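PDB 3CKY: 2-(hydroxymethyl)glutarate dehydrogenase from Eubacterium barkeri, which catalyses the NAD-dependent interconversion of (S)-2-hydroxymethylglutarate and 2-formylglutarate, a step in the fermentation of nicotinate. Local coordinates for residues Met238-His242 with Phe269-Arg273; Val100-Ser104 with Glu250-Glu254; Val120-Val124 with Thr167-Asp171. All blocks are in the same frame, centred on the assembly; numbering follows the deposited sequence.

Interaction 1 (Met238-His242 with Phe269-Arg273); sequences MDLQH and FEGGR
R273 lays its guanidinium flat on the imidazole of H242: the two planes are 10° apart, their centres 4.1 Å, and H242 CD2 sits over the middle of the guanidinium. R273 CD continues the cover as a CH-pi contact on the same ring.

The charged contacts form a network around this stack. D239 OD1 meets R273 NH1 at 3.0 Å in a salt bridge whose hydrogen bond is weak, at 126°, with the carboxylate almost perpendicular to the guanidinium. One turn back, E270 forms a salt bridge at the guanidinium edge, R273 NE to E270 OE2 at 3.2 Å; its hydrogen bonds, including R273 NH2 to E270 OE1, are weak. A bend at chi3 swings the head of R273 between both acids.

Both segments are helical and belong to the all-helical C-terminal domain of this dehydrogenase family, where helices 238-255 and 260-274 run roughly antiparallel, their local axes 147° apart and 9.8 Å at closest approach.

The apolar contacts lie beside the charges. Q241 CG rests over one face of the F269 ring, 4.2 Å from its centroid, and M238 CG approaches F269 CD1 at 3.7 Å. M238 SD lies 3.7 Å from G272 CA, where a beta carbon would collide with the sulfur.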
ATOM      1  N   MET A 238     -19.615  -7.741  -1.401  1.00 40.36           N
ATOM      2  CA  MET A 238     -18.188  -7.421  -1.400  1.00 40.34           C
ATOM      3  C   MET A 238     -17.745  -6.846  -2.757  1.00 40.22           C
ATOM      4  O   MET A 238     -16.937  -5.921  -2.801  1.00 40.13           O
ATOM      5  CB  MET A 238     -17.374  -8.663  -1.046  1.00 40.06           C
ATOM      6  CG  MET A 238     -15.908  -8.369  -0.765  1.00 40.22           C
ATOM      7  SD  MET A 238     -14.940  -9.836  -0.408  1.00 40.85           S
ATOM      8  CE  MET A 238     -15.688 -10.450   1.107  1.00 38.50           C
ATOM      9  N   ASP A 239     -18.291  -7.392  -3.850  1.00 40.17           N
ATOM     10  CA  ASP A 239     -18.001  -6.885  -5.193  1.00 40.28           C
ATOM     11  C   ASP A 239     -18.352  -5.411  -5.311  1.00 40.25           C
ATOM     12  O   ASP A 239     -17.626  -4.651  -5.942  1.00 40.31           O
ATOM     13  CB  ASP A 239     -18.760  -7.671  -6.270  1.00 39.91           C
ATOM     14  CG  ASP A 239     -18.205  -9.076  -6.495  1.00 39.69           C
ATOM     15  OD1 ASP A 239     -16.981  -9.307  -6.344  1.00 38.56           O
ATOM     16  OD2 ASP A 239     -18.994  -9.970  -6.844  1.00 39.74           O
ATOM     17  N   LEU A 240     -19.459  -5.010  -4.695  1.00 40.25           N
ATOM     18  CA  LEU A 240     -19.934  -3.637  -4.811  1.00 40.33           C
ATOM     19  C   LEU A 240     -19.091  -2.664  -3.988  1.00 40.08           C
ATOM     20  O   LEU A 240     -18.738  -1.588  -4.451  1.00 39.96           O
ATOM     21  CB  LEU A 240     -21.408  -3.549  -4.444  1.00 40.16           C
ATOM     22  CG  LEU A 240     -22.336  -4.303  -5.390  1.00 42.16           C
ATOM     23  CD1 LEU A 240     -23.784  -4.272  -4.884  1.00 41.90           C
ATOM     24  CD2 LEU A 240     -22.234  -3.744  -6.836  1.00 42.62           C
ATOM     25  N   GLN A 241     -18.753  -3.062  -2.773  1.00 40.16           N
ATOM     26  CA  GLN A 241     -17.847  -2.285  -1.939  1.00 40.22           C
ATOM     27  C   GLN A 241     -16.467  -2.107  -2.597  1.00 40.10           C
ATOM     28  O   GLN A 241     -15.873  -1.042  -2.515  1.00 39.66           O
ATOM     29  CB  GLN A 241     -17.685  -2.955  -0.568  1.00 40.01           C
ATOM     30  CG  GLN A 241     -16.718  -2.228   0.355  1.00 40.35           C
ATOM     31  CD  GLN A 241     -17.155  -0.787   0.649  1.00 41.17           C
ATOM     32  OE1 GLN A 241     -16.653   0.172   0.045  1.00 43.01           O
ATOM     33  NE2 GLN A 241     -18.097  -0.629   1.565  1.00 40.95           N
ATOM     34  N   HIS A 242     -15.966  -3.179  -3.210  1.00 40.26           N
ATOM     35  CA  HIS A 242     -14.731  -3.157  -3.979  1.00 40.54           C
ATOM     36  C   HIS A 242     -14.821  -2.190  -5.169  1.00 40.49           C
ATOM     37  O   HIS A 242     -13.905  -1.407  -5.407  1.00 40.27           O
ATOM     38  CB  HIS A 242     -14.386  -4.576  -4.484  1.00 40.50           C
ATOM     39  CG  HIS A 242     -13.100  -4.637  -5.248  1.00 40.59           C
ATOM     40  ND1 HIS A 242     -11.873  -4.676  -4.619  1.00 41.92           N
ATOM     41  CD2 HIS A 242     -12.843  -4.606  -6.578  1.00 39.65           C
ATOM     42  CE1 HIS A 242     -10.920  -4.698  -5.535  1.00 40.69           C
ATOM     43  NE2 HIS A 242     -11.483  -4.652  -6.727  1.00 40.06           N
ATOM     44  N   PHE A 269      -9.895  -6.353   0.064  1.00 38.78           N
ATOM     45  CA  PHE A 269     -11.153  -6.822  -0.508  1.00 38.98           C
ATOM     46  C   PHE A 269     -10.956  -7.637  -1.795  1.00 38.93           C
ATOM     47  O   PHE A 269     -11.757  -8.522  -2.078  1.00 38.65           O
ATOM     48  CB  PHE A 269     -12.115  -5.669  -0.786  1.00 39.38           C
ATOM     49  CG  PHE A 269     -12.819  -5.167   0.431  1.00 40.16           C
ATOM     50  CD1 PHE A 269     -13.796  -5.936   1.053  1.00 40.99           C
ATOM     51  CD2 PHE A 269     -12.517  -3.918   0.956  1.00 40.68           C
ATOM     52  CE1 PHE A 269     -14.481  -5.465   2.173  1.00 40.16           C
ATOM     53  CE2 PHE A 269     -13.177  -3.439   2.071  1.00 40.74           C
ATOM     54  CZ  PHE A 269     -14.173  -4.225   2.688  1.00 40.81           C
ATOM     55  N   GLU A 270      -9.908  -7.341  -2.563  1.00 38.82           N
ATOM     56  CA  GLU A 270      -9.571  -8.182  -3.714  1.00 38.76           C
ATOM     57  C   GLU A 270      -9.200  -9.598  -3.279  1.00 38.39           C
ATOM     58  O   GLU A 270      -9.540 -10.565  -3.952  1.00 37.88           O
ATOM     59  CB  GLU A 270      -8.429  -7.579  -4.547  1.00 38.87           C
ATOM     60  CG  GLU A 270      -8.211  -8.285  -5.872  1.00 39.84           C
ATOM     61  CD  GLU A 270      -9.471  -8.310  -6.724  1.00 42.21           C
ATOM     62  OE1 GLU A 270      -9.892  -7.233  -7.200  1.00 44.19           O
ATOM     63  OE2 GLU A 270     -10.054  -9.393  -6.900  1.00 45.01           O
ATOM     64  N   GLY A 271      -8.493  -9.707  -2.154  1.00 38.31           N
ATOM     65  CA  GLY A 271      -8.217 -11.010  -1.550  1.00 38.27           C
ATOM     66  C   GLY A 271      -9.489 -11.808  -1.296  1.00 38.08           C
ATOM     67  O   GLY A 271      -9.564 -13.000  -1.618  1.00 37.55           O
ATOM     68  N   GLY A 272     -10.498 -11.147  -0.731  1.00 38.12           N
ATOM     69  CA  GLY A 272     -11.780 -11.790  -0.482  1.00 38.54           C
ATOM     70  C   GLY A 272     -12.438 -12.247  -1.764  1.00 38.50           C
ATOM     71  O   GLY A 272     -12.990 -13.335  -1.834  1.00 38.62           O
ATOM     72  N   ARG A 273     -12.366 -11.410  -2.788  1.00 38.64           N
ATOM     73  CA  ARG A 273     -12.869 -11.780  -4.101  1.00 39.28           C
ATOM     74  C   ARG A 273     -12.106 -12.945  -4.714  1.00 38.94           C
ATOM     75  O   ARG A 273     -12.718 -13.841  -5.302  1.00 38.64           O
ATOM     76  CB  ARG A 273     -12.853 -10.572  -5.013  1.00 39.48           C
ATOM     77  CG  ARG A 273     -13.949  -9.589  -4.626  1.00 40.89           C
ATOM     78  CD  ARG A 273     -13.676  -8.221  -5.099  1.00 41.23           C
ATOM     79  NE  ARG A 273     -12.989  -8.214  -6.381  1.00 44.57           N
ATOM     80  CZ  ARG A 273     -13.536  -7.976  -7.569  1.00 45.32           C
ATOM     81  NH1 ARG A 273     -14.831  -7.736  -7.686  1.00 47.08           N
ATOM     82  NH2 ARG A 273     -12.771  -7.983  -8.657  1.00 45.06           N
TER

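Interaction 2 (Val100-Ser104 with Glu250-Glu254); sequences VSPSS and EAGKE
S101 and A251 bring the two backbones nearest, their CA atoms 5.9 Å apart, while S103 CA and E254 CA are separated by 7.3 Å. Segment 250-254 is helical throughout. Segment 100-104 instead enters a helix: V100 and S101 are extended, S101 is the N-cap residue, and P102 begins the first turn of helix 102-114.

The side chains of two serines from this helix start face two glutamates spaced one turn apart on the other helix. S101 OG lies 2.9 Å from E250 OE1, and S101 CB is also close to that carboxylate. E250 reaches across with CG anti to its backbone N (chi1 -174°) and the rest of the chain extended. Its other oxygen, OE2, accepts a hydrogen bond from a water at 2.7 Å, and the same water accepts one from S101 N at 3.1 Å, so a bridge ties the acid to the backbone just ahead of the helix. The S103 hydroxyl and the E254 carboxylate are modelled too close together for their exact placement to be trusted, although the two side chains clearly face each other. Apolar contact is slight: P102 CD approaches A251 CB at 4.3 Å.

This contact joins the nucleotide-binding Rossmann domain to the helical C-terminal domain. P102 also packs on A172 and I175 of the long helix 169-197 and on C198 of a third subunit, while A251 meets L194 of that same neighbour, placing the junction of helices 102-114 and 238-255 against the tetramer interface.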
ATOM      1  N   VAL A 100     -20.457   6.605 -10.600  1.00 60.72           N
ATOM      2  CA  VAL A 100     -19.326   6.957 -11.437  1.00 60.75           C
ATOM      3  C   VAL A 100     -18.470   8.061 -10.807  1.00 60.97           C
ATOM      4  O   VAL A 100     -18.869   8.698  -9.845  1.00 60.91           O
ATOM      5  CB  VAL A 100     -19.792   7.415 -12.849  1.00 60.69           C
ATOM      6  CG1 VAL A 100     -20.502   6.278 -13.591  1.00 59.74           C
ATOM      7  CG2 VAL A 100     -20.676   8.658 -12.754  1.00 59.08           C
ATOM      8  N   SER A 101     -17.270   8.257 -11.345  1.00 61.40           N
ATOM      9  CA  SER A 101     -16.387   9.322 -10.870  1.00 61.79           C
ATOM     10  C   SER A 101     -16.933  10.690 -11.279  1.00 61.87           C
ATOM     11  O   SER A 101     -17.614  10.801 -12.301  1.00 61.64           O
ATOM     12  CB  SER A 101     -14.981   9.144 -11.434  1.00 61.75           C
ATOM     13  OG  SER A 101     -15.003   9.305 -12.841  1.00 63.18           O
ATOM     14  N   PRO A 102     -16.646  11.733 -10.472  1.00 62.06           N
ATOM     15  CA  PRO A 102     -16.993  13.096 -10.852  1.00 62.50           C
ATOM     16  C   PRO A 102     -16.538  13.464 -12.266  1.00 62.89           C
ATOM     17  O   PRO A 102     -17.299  14.081 -13.014  1.00 62.90           O
ATOM     18  CB  PRO A 102     -16.261  13.949  -9.810  1.00 62.46           C
ATOM     19  CG  PRO A 102     -16.110  13.073  -8.624  1.00 62.12           C
ATOM     20  CD  PRO A 102     -15.994  11.675  -9.148  1.00 62.00           C
ATOM     21  N   SER A 103     -15.314  13.077 -12.624  1.00 63.42           N
ATOM     22  CA  SER A 103     -14.744  13.402 -13.937  1.00 63.95           C
ATOM     23  C   SER A 103     -15.585  12.820 -15.068  1.00 64.27           C
ATOM     24  O   SER A 103     -15.806  13.477 -16.076  1.00 64.71           O
ATOM     25  CB  SER A 103     -13.310  12.876 -14.037  1.00 64.07           C
ATOM     26  OG  SER A 103     -13.311  11.463 -14.045  1.00 64.97           O
ATOM     27  N   SER A 104     -16.033  11.576 -14.896  1.00 64.76           N
ATOM     28  CA  SER A 104     -16.981  10.934 -15.814  1.00 64.89           C
ATOM     29  C   SER A 104     -18.173  11.838 -16.106  1.00 65.13           C
ATOM     30  O   SER A 104     -18.547  12.048 -17.268  1.00 65.03           O
ATOM     31  CB  SER A 104     -17.475   9.597 -15.226  1.00 65.00           C
ATOM     32  OG  SER A 104     -18.771   9.240 -15.716  1.00 66.43           O
ATOM     33  N   GLU A 250     -10.017   6.022  -8.668  1.00 38.88           N
ATOM     34  CA  GLU A 250     -10.144   6.734  -9.944  1.00 39.64           C
ATOM     35  C   GLU A 250     -10.220   8.230  -9.683  1.00 39.50           C
ATOM     36  O   GLU A 250      -9.533   9.015 -10.339  1.00 39.79           O
ATOM     37  CB  GLU A 250     -11.383   6.272 -10.728  1.00 39.53           C
ATOM     38  CG  GLU A 250     -11.454   6.879 -12.115  1.00 40.98           C
ATOM     39  CD  GLU A 250     -12.813   6.750 -12.793  1.00 42.66           C
ATOM     40  OE1 GLU A 250     -13.008   7.454 -13.818  1.00 47.43           O
ATOM     41  OE2 GLU A 250     -13.670   5.969 -12.293  1.00 45.41           O
ATOM     42  N   ALA A 251     -11.038   8.634  -8.716  1.00 39.34           N
ATOM     43  CA  ALA A 251     -11.118  10.060  -8.351  1.00 39.59           C
ATOM     44  C   ALA A 251      -9.795  10.587  -7.781  1.00 39.65           C
ATOM     45  O   ALA A 251      -9.391  11.720  -8.067  1.00 39.63           O
ATOM     46  CB  ALA A 251     -12.279  10.326  -7.384  1.00 39.09           C
ATOM     47  N   GLY A 252      -9.113   9.779  -6.972  1.00 40.09           N
ATOM     48  CA  GLY A 252      -7.797  10.153  -6.471  1.00 40.53           C
ATOM     49  C   GLY A 252      -6.761  10.403  -7.560  1.00 40.79           C
ATOM     50  O   GLY A 252      -5.993  11.372  -7.488  1.00 40.81           O
ATOM     51  N   LYS A 253      -6.737   9.524  -8.563  1.00 41.56           N
ATOM     52  CA  LYS A 253      -5.833   9.642  -9.708  1.00 41.89           C
ATOM     53  C   LYS A 253      -6.147  10.893 -10.518  1.00 42.21           C
ATOM     54  O   LYS A 253      -5.244  11.639 -10.874  1.00 42.05           O
ATOM     55  CB  LYS A 253      -5.914   8.385 -10.597  1.00 42.00           C
ATOM     56  CG  LYS A 253      -5.260   8.528 -11.987  1.00 42.46           C
ATOM     57  CD  LYS A 253      -5.112   7.180 -12.710  1.00 42.82           C
ATOM     58  CE  LYS A 253      -4.245   7.316 -13.997  1.00 44.54           C
ATOM     59  NZ  LYS A 253      -3.735   5.992 -14.575  1.00 44.83           N
ATOM     60  N   GLU A 254      -7.432  11.112 -10.805  1.00 42.61           N
ATOM     61  CA  GLU A 254      -7.883  12.280 -11.582  1.00 43.15           C
ATOM     62  C   GLU A 254      -7.649  13.606 -10.840  1.00 42.68           C
ATOM     63  O   GLU A 254      -7.381  14.626 -11.460  1.00 42.55           O
ATOM     64  CB  GLU A 254      -9.366  12.145 -11.950  1.00 43.19           C
ATOM     65  CG  GLU A 254      -9.650  10.994 -12.918  1.00 45.18           C
ATOM     66  CD  GLU A 254     -11.119  10.547 -12.953  1.00 46.37           C
ATOM     67  OE1 GLU A 254     -11.900  10.851 -12.011  1.00 51.92           O
ATOM     68  OE2 GLU A 254     -11.499   9.869 -13.938  1.00 50.56           O
TER
HETATM   69  O   HOH W   1     -16.110   6.309 -13.398  1.00 40.21           O

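Interaction 3 (Val120-Val124 with Thr167-Asp171); sequences VDAPV and TGAGD
D121, from within strand 118-125 of the Rossmann sheet, spreads its carboxylate over the first turn of helix 169-197, the long helix that leads into the helical C-terminal domain. OD1 accepts a hydrogen bond from G168 N at 2.7 Å and 164°, reached from above the carboxylate plane. OD2 takes D171 N at 2.8 Å and 167° through its anti lone pair, and G170 N lies equally near OD2. The two oxygens thus hold backbone N-H groups at the N-cap residue G168 and at D171, three residues on. CG of D121 sits between the backbone N and the carbonyl carbon (chi1 53°), a torsion that directs the acid at the helix start.

An alanine at D121 is likely to leave the N-H groups of G168 and D171 without their acceptor and to free the helix start to shift from the strand.

P123 lies farther along the same segment, with CG 3.2 Å from G170 O and CD 3.6 Å from D171 OD1. G170 fits tightly beneath: a beta carbon there would stand only 3.1 Å from both D121 OD2 and P123 CD. G168 has a positive phi, at which a beta carbon would press on the preceding carbonyl oxygen. Just beyond, V124 O accepts a hydrogen bond from the amino group of K174, the active-site lysine by similarity, so this helix start lies beside the probable catalytic centre.

D171 OD2 is only 3.6 Å from D121 OD2, two acids side by side in a buried place. D171 OD2 is hydrogen-bonded to T105 OG1, and D121 faces backbone N-H groups at a helix N terminus, whose dipole would probably help stabilise its negative charge despite the neighbouring acid.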
ATOM      1  N   VAL A 120     -26.754  16.397 -14.789  1.00 63.64           N
ATOM      2  CA  VAL A 120     -26.535  16.482 -13.343  1.00 63.67           C
ATOM      3  C   VAL A 120     -26.313  15.107 -12.731  1.00 63.43           C
ATOM      4  O   VAL A 120     -27.018  14.144 -13.044  1.00 63.17           O
ATOM      5  CB  VAL A 120     -27.708  17.220 -12.609  1.00 63.99           C
ATOM      6  CG1 VAL A 120     -28.334  18.278 -13.506  1.00 62.87           C
ATOM      7  CG2 VAL A 120     -28.767  16.245 -12.125  1.00 64.90           C
ATOM      8  N   ASP A 121     -25.304  15.018 -11.874  1.00 63.51           N
ATOM      9  CA  ASP A 121     -25.088  13.811 -11.090  1.00 63.40           C
ATOM     10  C   ASP A 121     -25.985  13.892  -9.868  1.00 63.29           C
ATOM     11  O   ASP A 121     -25.974  14.893  -9.154  1.00 63.04           O
ATOM     12  CB  ASP A 121     -23.618  13.623 -10.684  1.00 63.44           C
ATOM     13  CG  ASP A 121     -23.024  14.839  -9.988  1.00 63.13           C
ATOM     14  OD1 ASP A 121     -23.117  15.941 -10.567  1.00 64.57           O
ATOM     15  OD2 ASP A 121     -22.451  14.691  -8.889  1.00 60.52           O
ATOM     16  N   ALA A 122     -26.781  12.849  -9.656  1.00 63.38           N
ATOM     17  CA  ALA A 122     -27.687  12.781  -8.500  1.00 63.56           C
ATOM     18  C   ALA A 122     -27.724  11.360  -7.931  1.00 63.51           C
ATOM     19  O   ALA A 122     -28.776  10.728  -7.868  1.00 63.59           O
ATOM     20  CB  ALA A 122     -29.084  13.241  -8.886  1.00 63.34           C
ATOM     21  N   PRO A 123     -26.568  10.850  -7.508  1.00 63.56           N
ATOM     22  CA  PRO A 123     -26.570   9.534  -6.882  1.00 63.74           C
ATOM     23  C   PRO A 123     -27.412   9.526  -5.597  1.00 63.87           C
ATOM     24  O   PRO A 123     -27.569  10.561  -4.930  1.00 63.51           O
ATOM     25  CB  PRO A 123     -25.097   9.293  -6.569  1.00 63.76           C
ATOM     26  CG  PRO A 123     -24.492  10.644  -6.529  1.00 63.55           C
ATOM     27  CD  PRO A 123     -25.225  11.442  -7.539  1.00 63.55           C
ATOM     28  N   VAL A 124     -27.967   8.365  -5.279  1.00 64.03           N
ATOM     29  CA  VAL A 124     -28.898   8.245  -4.178  1.00 64.28           C
ATOM     30  C   VAL A 124     -28.422   7.214  -3.161  1.00 64.66           C
ATOM     31  O   VAL A 124     -27.590   6.355  -3.477  1.00 64.83           O
ATOM     32  CB  VAL A 124     -30.289   7.824  -4.678  1.00 64.39           C
ATOM     33  CG1 VAL A 124     -30.762   8.753  -5.788  1.00 63.48           C
ATOM     34  CG2 VAL A 124     -30.267   6.369  -5.143  1.00 64.14           C
ATOM     35  N   THR A 167     -21.468  20.381 -10.587  1.00 56.12           N
ATOM     36  CA  THR A 167     -21.367  19.113 -11.295  1.00 55.47           C
ATOM     37  C   THR A 167     -20.239  18.222 -10.767  1.00 54.94           C
ATOM     38  O   THR A 167     -19.107  18.669 -10.578  1.00 55.32           O
ATOM     39  CB  THR A 167     -21.171  19.370 -12.799  1.00 55.68           C
ATOM     40  OG1 THR A 167     -22.207  20.250 -13.243  1.00 55.69           O
ATOM     41  CG2 THR A 167     -21.225  18.063 -13.605  1.00 55.88           C
ATOM     42  N   GLY A 168     -20.577  16.961 -10.511  1.00 53.92           N
ATOM     43  CA  GLY A 168     -19.628  15.997  -9.980  1.00 52.94           C
ATOM     44  C   GLY A 168     -19.600  15.872  -8.453  1.00 52.02           C
ATOM     45  O   GLY A 168     -19.022  14.892  -7.963  1.00 52.16           O
ATOM     46  N   ALA A 169     -20.249  16.793  -7.701  1.00 50.72           N
ATOM     47  CA  ALA A 169     -20.215  16.795  -6.213  1.00 49.65           C
ATOM     48  C   ALA A 169     -21.085  15.721  -5.555  1.00 48.56           C
ATOM     49  O   ALA A 169     -20.710  15.195  -4.496  1.00 48.16           O
ATOM     50  CB  ALA A 169     -20.569  18.178  -5.655  1.00 49.72           C
ATOM     51  N   GLY A 170     -22.238  15.417  -6.158  1.00 47.19           N
ATOM     52  CA  GLY A 170     -23.085  14.299  -5.721  1.00 46.36           C
ATOM     53  C   GLY A 170     -22.329  12.987  -5.823  1.00 45.35           C
ATOM     54  O   GLY A 170     -22.285  12.210  -4.870  1.00 44.46           O
ATOM     55  N   ASP A 171     -21.740  12.746  -6.997  1.00 44.33           N
ATOM     56  CA  ASP A 171     -20.866  11.589  -7.211  1.00 43.81           C
ATOM     57  C   ASP A 171     -19.736  11.550  -6.180  1.00 43.32           C
ATOM     58  O   ASP A 171     -19.441  10.494  -5.604  1.00 42.90           O
ATOM     59  CB  ASP A 171     -20.236  11.625  -8.597  1.00 43.40           C
ATOM     60  CG  ASP A 171     -21.228  11.413  -9.698  1.00 43.31           C
ATOM     61  OD1 ASP A 171     -22.242  10.723  -9.482  1.00 43.32           O
ATOM     62  OD2 ASP A 171     -20.992  11.948 -10.795  1.00 43.66           O
TER

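Overall arrangement
From the N terminus, the chain first reaches 100-104, just after strand 93-96, and then strand 118-125. Interaction 3 joins that strand to the start of helix 169-197, closing a loop of about 40 residues nested inside the much longer one that interaction 2 closes at 250-254. Interaction 1 opens at 238-242, before interaction 2 has closed, and ends at 269-273, so these two cross; they share helix 238-255, and the centres of the two contacts are about 19 Å apart. Interactions 2 and 3 touch directly, P102 CB lying 3.5 Å from G168 O. Together these two tie the Rossmann domain to the helical domain, whereas interaction 1 pairs helices within the latter, and interactions 1 and 2 both reach the second subunit.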